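Local coordinates for protein OR486 (Synthetic construct, PDB 4R80) that is of unknown function but was designed de novo to adopt the cystatin fold, a curved antiparallel beta sheet packed on one long helix, at residues Val28-Val33 with Ile40-Glu45. Numbering follows the deposited sequence.
Sequences VQVRRV and IRVELE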
# COMPACT_ATOMS: atom_id res chain seq x y z
N VAL A 28 -3.51 10.11 1.91
CA VAL A 28 -2.91 8.82 2.22
C VAL A 28 -1.39 8.93 2.33
O VAL A 28 -0.72 9.37 1.40
CB VAL A 28 -3.24 7.79 1.13
CG1 VAL A 28 -2.65 6.44 1.50
CG2 VAL A 28 -4.75 7.68 0.94
N GLN A 29 -0.86 8.52 3.48
CA GLN A 29 0.59 8.51 3.68
C GLN A 29 1.10 7.08 3.82
O GLN A 29 0.46 6.23 4.44
CB GLN A 29 0.98 9.35 4.90
CG GLN A 29 0.58 8.74 6.24
CD GLN A 29 1.48 9.20 7.38
OE1 GLN A 29 2.45 9.93 7.17
NE2 GLN A 29 1.16 8.76 8.59
N VAL A 30 2.27 6.82 3.23
CA VAL A 30 2.90 5.51 3.32
C VAL A 30 3.95 5.53 4.42
O VAL A 30 4.85 6.38 4.42
CB VAL A 30 3.57 5.11 1.99
CG1 VAL A 30 4.24 3.75 2.12
CG2 VAL A 30 2.55 5.10 0.87
N ARG A 31 3.85 4.59 5.36
CA ARG A 31 4.74 4.60 6.51
C ARG A 31 5.88 3.60 6.41
O ARG A 31 6.96 3.83 6.95
CB ARG A 31 3.95 4.35 7.80
CG ARG A 31 2.98 5.46 8.15
CD ARG A 31 2.45 5.30 9.56
NE ARG A 31 3.52 5.35 10.56
CZ ARG A 31 3.99 6.47 11.09
NH1 ARG A 31 3.49 7.64 10.73
NH2 ARG A 31 4.97 6.42 11.99
N ARG A 32 5.65 2.49 5.71
CA ARG A 32 6.70 1.49 5.55
C ARG A 32 6.48 0.61 4.33
O ARG A 32 5.36 0.19 4.04
CB ARG A 32 6.85 0.64 6.81
CG ARG A 32 8.22 -0.02 6.94
CD ARG A 32 8.34 -0.81 8.23
NE ARG A 32 7.89 -2.19 8.07
CZ ARG A 32 8.70 -3.20 7.78
NH1 ARG A 32 10.00 -2.99 7.62
NH2 ARG A 32 8.22 -4.43 7.66
N VAL A 33 7.57 0.33 3.62
CA VAL A 33 7.54 -0.60 2.50
C VAL A 33 8.54 -1.71 2.78
O VAL A 33 9.71 -1.45 3.07
CB VAL A 33 7.90 0.11 1.18
CG1 VAL A 33 7.89 -0.89 0.03
CG2 VAL A 33 6.93 1.26 0.92
N ILE A 40 5.67 -7.69 -1.85
CA ILE A 40 5.98 -6.46 -1.14
C ILE A 40 4.81 -5.98 -0.29
O ILE A 40 3.68 -5.88 -0.76
CB ILE A 40 6.43 -5.35 -2.12
CG1 ILE A 40 7.51 -5.88 -3.06
CG2 ILE A 40 6.96 -4.15 -1.35
CD1 ILE A 40 8.20 -4.81 -3.87
N ARG A 41 5.11 -5.67 0.97
CA ARG A 41 4.09 -5.23 1.92
C ARG A 41 4.19 -3.73 2.16
O ARG A 41 5.22 -3.22 2.60
CB ARG A 41 4.22 -5.99 3.24
CG ARG A 41 3.87 -7.47 3.14
CD ARG A 41 3.99 -8.15 4.50
NE ARG A 41 3.56 -9.54 4.45
CZ ARG A 41 4.36 -10.56 4.20
NH1 ARG A 41 5.65 -10.36 3.97
NH2 ARG A 41 3.88 -11.80 4.18
N VAL A 42 3.10 -3.02 1.86
CA VAL A 42 3.07 -1.57 2.01
C VAL A 42 2.08 -1.17 3.10
O VAL A 42 0.89 -1.49 3.03
CB VAL A 42 2.69 -0.88 0.69
CG1 VAL A 42 2.73 0.63 0.86
CG2 VAL A 42 3.61 -1.32 -0.43
N GLU A 43 2.59 -0.48 4.11
CA GLU A 43 1.77 -0.01 5.22
C GLU A 43 1.40 1.45 5.02
O GLU A 43 2.27 2.30 4.85
CB GLU A 43 2.55 -0.18 6.53
CG GLU A 43 2.93 -1.62 6.83
CD GLU A 43 3.80 -1.76 8.05
OE1 GLU A 43 3.69 -0.92 8.97
OE2 GLU A 43 4.62 -2.70 8.10
N LEU A 44 0.10 1.74 5.03
CA LEU A 44 -0.38 3.10 4.84
C LEU A 44 -1.32 3.50 5.97
O LEU A 44 -1.95 2.65 6.59
CB LEU A 44 -1.10 3.24 3.49
CG LEU A 44 -0.38 2.72 2.24
CD1 LEU A 44 -0.74 1.28 2.04
CD2 LEU A 44 -0.73 3.53 1.01
N GLU A 45 -1.40 4.80 6.23
CA GLU A 45 -2.26 5.32 7.28
C GLU A 45 -3.15 6.45 6.76
O GLU A 45 -2.69 7.34 6.06
CB GLU A 45 -1.41 5.82 8.46
CG GLU A 45 -2.23 6.35 9.63
CD GLU A 45 -1.38 6.64 10.86
OE1 GLU A 45 -0.20 6.26 10.86
OE2 GLU A 45 -1.90 7.24 11.82
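L44 brings its CD2 methyl between two valines of the facing strand, 3.5 Å from CG1 of V28 and 3.6 Å from CG2 of V30. On the same face CG1 of V30 reaches CG1 of V42 at 3.7 Å, and V33 slants across to meet the CG2 branch of I40. The antiparallel strands 28-33 and 40-45 are joined by hydrogen bonds from E45 N to Q29 O and, nearly straight, from E43 N to R32 O (2.9 Å). Between these lies a classic beta bulge: R31 and R32 both turn their N-H to the carbonyl of E43, R31 N closely at 2.8 Å and R32 N weakly at 3.5 Å. The extra residue shifts the register by one, and the helical psi of R31 (-30°) puts the kink there; a classic bulge locally accentuates the twist and bend of the strand pair. On the other face R32 runs alongside E43, and a bend at chi3 (89°) aims NE at OE2 in a weak but straight hydrogen bond (3.3 Å) within a salt bridge, the oxygen at the guanidinium edge although the two planes lie 66° apart. R31 lies beside E45 in a looser way: OE1 comes close to CD, while NE is 3.8 Å off with no N-H directed at it, so the attraction is one of charge. Within the 28-36/39-48 hairpin, strand 28-36 is one of the two edge strands of the sheet within this chain; L44 and V42 also touch V57 of strand 51-62, while V28, V30, V33 and I40 pack against helix 4-22.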